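Local coordinates for glycerol Dehydrogenase (Unidentified, PDB 5XN8), which catalyses the NAD-dependent oxidation of glycerol to dihydroxyacetone, very probably with a broad tolerance for other vicinal diols and for the reverse reduction, at residues Asp46-Leu49 and Asn50-Ser54; Val71-Arg74 and Arg75-Ile79; Glu291-Glu294 and Thr295-Phe299; Glu346-His349 and Ala350-Thr354. All coordinates share one frame; numbering follows the deposited sequence.

Contact 1: residues Asp46-Leu49 and Asn50-Ser54; sequences DKVL and NGLHS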
loop_
_atom_site.group_PDB
_atom_site.type_symbol
_atom_site.label_atom_id
_atom_site.label_comp_id
_atom_site.label_asym_id
_atom_site.label_seq_id
_atom_site.Cartn_x
_atom_site.Cartn_y
_atom_site.Cartn_z
ATOM N N ASP A 46 -25.818 -2.334 50.121
ATOM C CA ASP A 46 -25.234 -1.935 51.407
ATOM C C ASP A 46 -23.946 -1.117 51.264
ATOM O O ASP A 46 -23.717 -0.198 52.063
ATOM C CB ASP A 46 -24.997 -3.167 52.297
ATOM C CG ASP A 46 -26.299 -3.805 52.771
ATOM O OD1 ASP A 46 -27.154 -3.064 53.302
ATOM O OD2 ASP A 46 -26.474 -5.048 52.643
ATOM N N LYS A 47 -23.123 -1.436 50.258
ATOM C CA LYS A 47 -21.911 -0.646 49.978
ATOM C C LYS A 47 -22.238 0.757 49.467
ATOM O O LYS A 47 -21.617 1.726 49.885
ATOM C CB LYS A 47 -20.953 -1.359 49.007
ATOM C CG LYS A 47 -21.401 -1.601 47.575
ATOM C CD LYS A 47 -20.264 -2.161 46.741
ATOM C CE LYS A 47 -19.869 -3.567 47.177
ATOM N NZ LYS A 47 -18.927 -4.204 46.220
ATOM N N VAL A 48 -23.215 0.849 48.566
ATOM C CA VAL A 48 -23.662 2.132 47.984
ATOM C C VAL A 48 -24.185 3.072 49.059
ATOM O O VAL A 48 -23.844 4.254 49.065
ATOM C CB VAL A 48 -24.755 1.918 46.901
ATOM C CG1 VAL A 48 -25.453 3.222 46.512
ATOM C CG2 VAL A 48 -24.157 1.265 45.666
ATOM N N LEU A 49 -25.012 2.541 49.953
ATOM C CA LEU A 49 -25.556 3.322 51.059
ATOM C C LEU A 49 -24.463 3.827 52.005
ATOM O O LEU A 49 -24.487 4.991 52.397
ATOM C CB LEU A 49 -26.607 2.517 51.837
ATOM C CG LEU A 49 -27.900 2.180 51.083
ATOM C CD1 LEU A 49 -28.709 1.132 51.838
ATOM C CD2 LEU A 49 -28.739 3.422 50.819
ATOM N N ASN A 50 -23.512 2.963 52.359
ATOM C CA ASN A 50 -22.378 3.362 53.217
ATOM C C ASN A 50 -21.513 4.459 52.583
ATOM O O ASN A 50 -21.041 5.358 53.279
ATOM C CB ASN A 50 -21.489 2.162 53.574
ATOM C CG ASN A 50 -22.117 1.242 54.615
ATOM O OD1 ASN A 50 -23.035 1.623 55.356
ATOM N ND2 ASN A 50 -21.609 0.014 54.686
ATOM N N GLY A 51 -21.310 4.370 51.272
ATOM C CA GLY A 51 -20.527 5.350 50.522
ATOM C C GLY A 51 -21.215 6.697 50.405
ATOM O O GLY A 51 -20.570 7.733 50.547
ATOM N N LEU A 52 -22.519 6.682 50.133
ATOM C CA LEU A 52 -23.329 7.906 50.103
ATOM C C LEU A 52 -23.398 8.568 51.479
ATOM O O LEU A 52 -23.340 9.795 51.574
ATOM C CB LEU A 52 -24.740 7.622 49.584
ATOM C CG LEU A 52 -24.864 7.333 48.084
ATOM C CD1 LEU A 52 -26.142 6.568 47.759
ATOM C CD2 LEU A 52 -24.798 8.619 47.276
ATOM N N HIS A 53 -23.518 7.758 52.531
ATOM C CA HIS A 53 -23.466 8.248 53.915
ATOM C C HIS A 53 -22.128 8.933 54.227
ATOM O O HIS A 53 -22.111 9.976 54.884
ATOM C CB HIS A 53 -23.727 7.114 54.926
ATOM C CG HIS A 53 -25.171 6.732 55.071
ATOM N ND1 HIS A 53 -26.179 7.656 55.263
ATOM C CD2 HIS A 53 -25.771 5.516 55.094
ATOM C CE1 HIS A 53 -27.336 7.026 55.372
ATOM N NE2 HIS A 53 -27.115 5.728 55.273
ATOM N N SER A 54 -21.022 8.368 53.740
ATOM C CA SER A 54 -19.687 8.934 53.988
ATOM C C SER A 54 -19.469 10.319 53.360
ATOM O O SER A 54 -18.619 11.075 53.836
ATOM C CB SER A 54 -18.581 7.965 53.550
ATOM O OG SER A 54 -18.491 7.877 52.139
#
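V48 and L52 meet because CG1 of V48 stands anti to its own backbone N (chi1 167°), while CG of L52 is swung beside the backbone N (chi1 -72°). The two side chains then lie side by side and point the same way, V48 CG1 coming 3.6 Å from L52 CD1. Both belong to helix 38-54, the helical crossover of the beta-alpha-beta unit between strands 31-36 and 58-63 in the parallel sheet of the N-terminal domain. This apolar strip is the buried side of the helix: F21 packs on both residues, and L59 of strand 58-63 lies against L49 and L52. Four regular i to i+4 backbone bonds hold the turns, L52 N to V48 O at 3.0 Å and H53 N to L49 O at 2.9 Å among them. D46 and N50 face solvent, joined through N50 N to D46 O at 3.2 Å; H53, though exposed, also touches L59. Farther along, S54 OG donates back to G51 O at 2.6 Å, and G51 O also bonds ND1 of H55. The H53 ring lies alongside the preceding turn, CD2 3.0 Å from the main-chain L49 O, which stands oblique to the ring.

Contact 2: residues Val71-Arg74 and Arg75-Ile79; sequences VEIR and RLIAI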
loop_
_atom_site.group_PDB
_atom_site.type_symbol
_atom_site.label_atom_id
_atom_site.label_comp_id
_atom_site.label_asym_id
_atom_site.label_seq_id
_atom_site.Cartn_x
_atom_site.Cartn_y
_atom_site.Cartn_z
ATOM N N VAL A 71 -48.073 0.488 38.128
ATOM C CA VAL A 71 -48.460 0.190 39.514
ATOM C C VAL A 71 -47.247 0.264 40.447
ATOM O O VAL A 71 -47.330 0.863 41.524
ATOM C CB VAL A 71 -49.133 -1.206 39.642
ATOM C CG1 VAL A 71 -49.332 -1.609 41.107
ATOM C CG2 VAL A 71 -50.464 -1.227 38.896
ATOM N N GLU A 72 -46.137 -0.346 40.031
ATOM C CA GLU A 72 -44.921 -0.370 40.837
ATOM C C GLU A 72 -44.328 1.030 41.000
ATOM O O GLU A 72 -43.904 1.392 42.095
ATOM C CB GLU A 72 -43.888 -1.331 40.220
ATOM C CG GLU A 72 -42.619 -1.563 41.043
ATOM C CD GLU A 72 -42.859 -2.231 42.390
ATOM O OE1 GLU A 72 -43.945 -2.802 42.622
ATOM O OE2 GLU A 72 -41.940 -2.198 43.232
ATOM N N ILE A 73 -44.317 1.809 39.918
ATOM C CA ILE A 73 -43.862 3.215 39.942
ATOM C C ILE A 73 -44.652 4.017 40.975
ATOM O O ILE A 73 -44.053 4.675 41.830
ATOM C CB ILE A 73 -43.982 3.884 38.538
ATOM C CG1 ILE A 73 -42.960 3.282 37.562
ATOM C CG2 ILE A 73 -43.793 5.397 38.596
ATOM C CD1 ILE A 73 -43.376 3.426 36.117
ATOM N N ARG A 74 -45.987 3.937 40.897
ATOM C CA ARG A 74 -46.871 4.680 41.805
ATOM C C ARG A 74 -46.744 4.230 43.263
ATOM O O ARG A 74 -46.896 5.056 44.164
ATOM C CB ARG A 74 -48.342 4.592 41.346
ATOM C CG ARG A 74 -48.749 5.460 40.149
ATOM C CD ARG A 74 -47.674 5.816 39.157
ATOM N NE ARG A 74 -48.204 6.714 38.121
ATOM C CZ ARG A 74 -47.837 6.739 36.840
ATOM N NH1 ARG A 74 -46.916 5.906 36.353
ATOM N NH2 ARG A 74 -48.423 7.615 36.021
ATOM N N ARG A 75 -46.466 2.943 43.486
ATOM C CA ARG A 75 -46.244 2.422 44.841
ATOM C C ARG A 75 -44.977 3.018 45.463
ATOM O O ARG A 75 -44.990 3.433 46.619
ATOM C CB ARG A 75 -46.161 0.885 44.829
ATOM C CG ARG A 75 -46.211 0.222 46.208
ATOM C CD ARG A 75 -45.937 -1.278 46.130
ATOM N NE ARG A 75 -44.555 -1.573 45.729
ATOM C CZ ARG A 75 -43.476 -1.513 46.520
ATOM N NH1 ARG A 75 -43.575 -1.184 47.810
ATOM N NH2 ARG A 75 -42.276 -1.808 46.018
ATOM N N LEU A 76 -43.896 3.059 44.685
ATOM C CA LEU A 76 -42.599 3.577 45.152
ATOM C C LEU A 76 -42.586 5.103 45.281
ATOM O O LEU A 76 -41.957 5.637 46.201
ATOM C CB LEU A 76 -41.466 3.124 44.227
ATOM C CG LEU A 76 -41.043 1.652 44.310
ATOM C CD1 LEU A 76 -40.148 1.294 43.138
ATOM C CD2 LEU A 76 -40.379 1.317 45.641
ATOM N N ILE A 77 -43.260 5.792 44.360
ATOM C CA ILE A 77 -43.456 7.244 44.469
ATOM C C ILE A 77 -44.113 7.618 45.794
ATOM O O ILE A 77 -43.645 8.532 46.474
ATOM C CB ILE A 77 -44.266 7.806 43.268
ATOM C CG1 ILE A 77 -43.365 7.853 42.025
ATOM C CG2 ILE A 77 -44.794 9.212 43.554
ATOM C CD1 ILE A 77 -44.106 7.999 40.714
ATOM N N ALA A 78 -45.184 6.904 46.156
ATOM C CA ALA A 78 -45.896 7.133 47.418
ATOM C C ALA A 78 -44.978 7.026 48.634
ATOM O O ALA A 78 -45.092 7.827 49.556
ATOM C CB ALA A 78 -47.070 6.169 47.555
ATOM N N ILE A 79 -44.064 6.058 48.625
ATOM C CA ILE A 79 -43.084 5.898 49.713
ATOM C C ILE A 79 -42.029 7.005 49.646
ATOM O O ILE A 79 -41.599 7.517 50.678
ATOM C CB ILE A 79 -42.378 4.512 49.703
ATOM C CG1 ILE A 79 -43.391 3.361 49.768
ATOM C CG2 ILE A 79 -41.427 4.398 50.892
ATOM C CD1 ILE A 79 -42.807 1.990 49.467
#
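A salt bridge between E72 and R75, one helical turn apart, carries the polar side of this stretch of helix 70-83, which packs beside the parallel sheet of the N-terminal domain of an iron-containing alcohol dehydrogenase. Its stronger arm runs from R75 NH2 to E72 OE2 at 2.8 Å and is nearly straight. The carboxylate oxygen is met on its syn side and lies almost in the guanidinium plane, but NH2 stands clearly out of the carboxylate plane, the two planes being turned 46° apart. That twist accompanies a weak second arm, R75 NE to E72 OE1 at 3.4 Å. Bends at chi2 of E72 (64°) and chi3 of R75 (67°) steer the two ends together. Both groups have second partners, N65 ND2 for E72 OE1 and the carbonyl O of R63 for R75 NH2, which probably fix the pair's orientation.

The apolar interaction is between I73 and I77, side by side and pointing the same way, CG2 of I73 lying 3.4 Å from CD1 of I77. Helix 94-107 backs them, with T99 and A102 on I73 and Q107 on I77, while L76 turns to F33 and I35 of strand 31-36.

Among the backbone bonds, I77 N reaches I73 O at 2.9 Å, close to the direction of the carbonyl bond, whereas A78 N approaches R74 O at 3.2 Å from above the carbonyl plane.

Contact 3: residues Glu291-Glu294 and Thr295-Phe299; sequences EEIE and TVLGF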
loop_
_atom_site.group_PDB
_atom_site.type_symbol
_atom_site.label_atom_id
_atom_site.label_comp_id
_atom_site.label_asym_id
_atom_site.label_seq_id
_atom_site.Cartn_x
_atom_site.Cartn_y
_atom_site.Cartn_z
ATOM N N GLU A 291 -17.099 -9.726 2.779
ATOM C CA GLU A 291 -16.081 -9.669 3.863
ATOM C C GLU A 291 -16.589 -8.907 5.086
ATOM O O GLU A 291 -16.104 -9.168 6.181
ATOM C CB GLU A 291 -14.625 -9.334 3.426
ATOM C CG GLU A 291 -14.339 -8.687 2.069
ATOM C CD GLU A 291 -14.794 -7.241 2.031
ATOM O OE1 GLU A 291 -15.988 -7.025 2.353
ATOM O OE2 GLU A 291 -13.972 -6.341 1.688
ATOM N N GLU A 292 -17.567 -8.018 4.923
ATOM C CA GLU A 292 -18.236 -7.366 6.041
ATOM C C GLU A 292 -19.173 -8.355 6.753
ATOM O O GLU A 292 -19.200 -8.420 7.987
ATOM C CB GLU A 292 -19.009 -6.126 5.593
ATOM C CG GLU A 292 -19.639 -5.361 6.754
ATOM C CD GLU A 292 -19.980 -3.928 6.411
ATOM O OE1 GLU A 292 -20.960 -3.681 5.687
ATOM O OE2 GLU A 292 -19.285 -3.005 6.868
ATOM N N ILE A 293 -19.940 -9.114 5.976
ATOM C CA ILE A 293 -20.762 -10.196 6.533
ATOM C C ILE A 293 -19.877 -11.185 7.311
ATOM O O ILE A 293 -20.242 -11.609 8.404
ATOM C CB ILE A 293 -21.587 -10.922 5.424
ATOM C CG1 ILE A 293 -22.692 -10.007 4.891
ATOM C CG2 ILE A 293 -22.208 -12.216 5.930
ATOM C CD1 ILE A 293 -23.226 -10.413 3.533
ATOM N N GLU A 294 -18.717 -11.522 6.753
ATOM C CA GLU A 294 -17.791 -12.480 7.376
ATOM C C GLU A 294 -17.117 -11.994 8.674
ATOM O O GLU A 294 -16.884 -12.810 9.583
ATOM C CB GLU A 294 -16.732 -12.944 6.371
ATOM C CG GLU A 294 -17.273 -13.884 5.315
ATOM C CD GLU A 294 -16.192 -14.411 4.375
ATOM O OE1 GLU A 294 -14.985 -14.145 4.601
ATOM O OE2 GLU A 294 -16.534 -15.072 3.367
ATOM N N THR A 295 -16.809 -10.702 8.767
ATOM C CA THR A 295 -16.284 -10.135 10.011
ATOM C C THR A 295 -17.316 -10.173 11.149
ATOM O O THR A 295 -16.954 -10.422 12.301
ATOM C CB THR A 295 -15.712 -8.697 9.865
ATOM O OG1 THR A 295 -15.918 -8.022 11.111
ATOM C CG2 THR A 295 -16.368 -7.856 8.852
ATOM N N VAL A 296 -18.590 -9.943 10.819
ATOM C CA VAL A 296 -19.681 -9.982 11.795
ATOM C C VAL A 296 -20.022 -11.422 12.194
ATOM O O VAL A 296 -20.214 -11.710 13.374
ATOM C CB VAL A 296 -20.932 -9.250 11.271
ATOM C CG1 VAL A 296 -22.121 -9.429 12.212
ATOM C CG2 VAL A 296 -20.632 -7.773 11.098
ATOM N N LEU A 297 -20.124 -12.311 11.213
ATOM C CA LEU A 297 -20.284 -13.736 11.478
ATOM C C LEU A 297 -19.142 -14.265 12.360
ATOM O O LEU A 297 -19.382 -14.965 13.355
ATOM C CB LEU A 297 -20.303 -14.528 10.169
ATOM C CG LEU A 297 -21.559 -14.510 9.308
ATOM C CD1 LEU A 297 -21.248 -15.176 7.979
ATOM C CD2 LEU A 297 -22.764 -15.174 9.991
ATOM N N GLY A 298 -17.911 -13.912 11.984
ATOM C CA GLY A 298 -16.717 -14.288 12.728
ATOM C C GLY A 298 -16.704 -13.782 14.146
ATOM O O GLY A 298 -16.358 -14.521 15.059
ATOM N N PHE A 299 -17.109 -12.532 14.332
ATOM C CA PHE A 299 -17.244 -11.945 15.669
ATOM C C PHE A 299 -18.285 -12.693 16.493
ATOM O O PHE A 299 -17.983 -13.133 17.611
ATOM C CB PHE A 299 -17.611 -10.461 15.583
ATOM C CG PHE A 299 -17.893 -9.828 16.916
ATOM C CD1 PHE A 299 -16.848 -9.394 17.725
ATOM C CD2 PHE A 299 -19.201 -9.661 17.365
ATOM C CE1 PHE A 299 -17.092 -8.839 18.969
ATOM C CE2 PHE A 299 -19.456 -9.092 18.600
ATOM C CZ PHE A 299 -18.397 -8.684 19.404
#
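I293 and L297 form the tightly packed part of this contact in helix 290-303. Their side chains run side by side in the same direction, with CG2 of I293 3.7 Å from CD1 of L297. I293 CG2 stands anti to the backbone N, and L297 CG is placed beside its own backbone N (chi1 -76°), which sets the CG2 branch of I293 beside the CD1 branch of L297. The same two residues are joined by L297 N to I293 O at 2.9 Å, with an N-H...O angle of 171°. V296 continues the buried side, its CG2 resting 3.5 Å from E292 O, and it packs on L173 and F177 of helix 162-185 and on L280 and L283 of helix 271-285. E292 also packs on F177, and T295, whose N bonds E291 O at 3.1 Å, packs on Y207 and L211 of helix 197-223. K216 of the second subunit packs on I293.

The looser side holds E291, which is exposed, and E294, which is partly so. Here G298 N meets E294 O at 2.8 Å from above the carbonyl plane. The contact thus places an apolar pair on one side and the outward carboxylates of E291 and E294 on another. Its cohesion comes from the I293–L297 contact and main-chain bonds, with no charge pairing between the two segments.

Contact 4: residues Glu346-His349 and Ala350-Thr354; sequences EQVH and AAILT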
loop_
_atom_site.group_PDB
_atom_site.type_symbol
_atom_site.label_atom_id
_atom_site.label_comp_id
_atom_site.label_asym_id
_atom_site.label_seq_id
_atom_site.Cartn_x
_atom_site.Cartn_y
_atom_site.Cartn_z
ATOM N N GLU A 346 -41.943 -9.032 2.416
ATOM C CA GLU A 346 -41.290 -10.046 1.568
ATOM C C GLU A 346 -39.760 -9.956 1.623
ATOM O O GLU A 346 -39.080 -10.977 1.671
ATOM C CB GLU A 346 -41.755 -9.941 0.104
ATOM C CG GLU A 346 -43.212 -10.324 -0.149
ATOM C CD GLU A 346 -44.224 -9.189 0.023
ATOM O OE1 GLU A 346 -43.888 -8.128 0.619
ATOM O OE2 GLU A 346 -45.378 -9.382 -0.412
ATOM N N GLN A 347 -39.223 -8.742 1.637
ATOM C CA GLN A 347 -37.772 -8.548 1.580
ATOM C C GLN A 347 -37.101 -8.711 2.958
ATOM O O GLN A 347 -35.906 -9.010 3.011
ATOM C CB GLN A 347 -37.399 -7.243 0.861
ATOM C CG GLN A 347 -36.905 -6.085 1.709
ATOM C CD GLN A 347 -36.620 -4.831 0.883
ATOM O OE1 GLN A 347 -37.286 -4.574 -0.143
ATOM N NE2 GLN A 347 -35.636 -4.018 1.326
ATOM N N VAL A 348 -37.849 -8.521 4.049
ATOM C CA VAL A 348 -37.365 -8.907 5.396
ATOM C C VAL A 348 -37.384 -10.445 5.585
ATOM O O VAL A 348 -36.460 -11.004 6.169
ATOM C CB VAL A 348 -38.152 -8.182 6.530
ATOM C CG1 VAL A 348 -37.920 -8.794 7.911
ATOM C CG2 VAL A 348 -37.780 -6.713 6.564
ATOM N N HIS A 349 -38.440 -11.106 5.116
ATOM C CA HIS A 349 -38.520 -12.577 5.108
ATOM C C HIS A 349 -37.302 -13.139 4.354
ATOM O O HIS A 349 -36.576 -13.982 4.878
ATOM C CB HIS A 349 -39.863 -13.012 4.482
ATOM C CG HIS A 349 -39.999 -14.484 4.210
ATOM N ND1 HIS A 349 -39.587 -15.063 3.031
ATOM C CD2 HIS A 349 -40.585 -15.473 4.932
ATOM C CE1 HIS A 349 -39.873 -16.354 3.052
ATOM N NE2 HIS A 349 -40.469 -16.633 4.201
ATOM N N ALA A 350 -37.075 -12.610 3.157
ATOM C CA ALA A 350 -35.919 -12.946 2.317
ATOM C C ALA A 350 -34.580 -12.812 3.023
ATOM O O ALA A 350 -33.736 -13.720 2.978
ATOM C CB ALA A 350 -35.917 -12.070 1.073
ATOM N N ALA A 351 -34.383 -11.665 3.666
ATOM C CA ALA A 351 -33.133 -11.380 4.350
ATOM C C ALA A 351 -32.885 -12.345 5.510
ATOM O O ALA A 351 -31.778 -12.866 5.658
ATOM C CB ALA A 351 -33.124 -9.946 4.839
ATOM N N ILE A 352 -33.918 -12.595 6.311
ATOM C CA ILE A 352 -33.814 -13.500 7.464
ATOM C C ILE A 352 -33.428 -14.928 7.029
ATOM O O ILE A 352 -32.543 -15.536 7.639
ATOM C CB ILE A 352 -35.114 -13.481 8.317
ATOM C CG1 ILE A 352 -35.236 -12.138 9.046
ATOM C CG2 ILE A 352 -35.151 -14.620 9.334
ATOM C CD1 ILE A 352 -36.652 -11.803 9.491
ATOM N N LEU A 353 -34.066 -15.441 5.973
ATOM C CA LEU A 353 -33.788 -16.798 5.498
ATOM C C LEU A 353 -32.388 -16.924 4.899
ATOM O O LEU A 353 -31.694 -17.925 5.126
ATOM C CB LEU A 353 -34.837 -17.271 4.480
ATOM C CG LEU A 353 -36.279 -17.464 4.984
ATOM C CD1 LEU A 353 -37.139 -18.224 3.978
ATOM C CD2 LEU A 353 -36.317 -18.174 6.328
ATOM N N THR A 354 -31.973 -15.914 4.143
ATOM C CA THR A 354 -30.642 -15.916 3.548
ATOM C C THR A 354 -29.557 -15.761 4.609
ATOM O O THR A 354 -28.531 -16.450 4.556
ATOM C CB THR A 354 -30.503 -14.813 2.490
ATOM O OG1 THR A 354 -31.504 -14.989 1.484
ATOM C CG2 THR A 354 -29.107 -14.839 1.848
#
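H349 and L353 cross at an angle, the leucine approaching one face of the imidazole. L353 CG sits 4.2 Å above the ring plane of H349, offset toward its rim, and L353 CD1 closes to 3.4 Å from H349 CE1. The ring is available for this because H349 CG is anti to its backbone N (chi1 171°) and the imidazole is turned nearly perpendicular at chi2 (-88°). Its NE2 is meanwhile hydrogen-bonded to D319 OD1, which probably limits rotation of the ring and would tend to polarise it.

V348 and I352 also meet at a slant, V348 CG1 lying 3.6 Å from I352 CD1. I322 packs on both H349 and I352, and F277 also meets I352. All of this lies on helix 345-363, the last helix of the all-helical C-terminal half of the iron-containing alcohol dehydrogenase fold. The side holding A350 and L353 faces the second subunit, where V226 of that subunit packs on A350, its A223 on L353 and its V225 on H349, so the histidine-leucine pair forms part of the subunit interface.

A350 O is gripped twice by T354, through T354 N at 3.0 Å and T354 OG1, also at 3.0 Å, the two donors arriving from opposite faces of the carbonyl plane.

Overall arrangement
Each contact joins successive turns of a single helix and includes an apolar i to i+4 pair. Contacts 1 and 2 flank the parallel sheet of the N-terminal domain, their centres about 23 Å apart; contacts 3 and 4 belong to the helical C-terminal half, about 19 Å apart between centres. Both of the latter touch helix 271-285 and the second subunit, whereas no other chain reaches contacts 1 and 2. Contacts 3 and 4 are the more buried, with one exposed touching residue each against three in contacts 1 and 2. Side-chain chemistry differs: contact 2 alone has a salt bridge across its segments, contact 3 outward carboxylates, contact 4 a histidine held by D319, and contact 1 exposed polar residues.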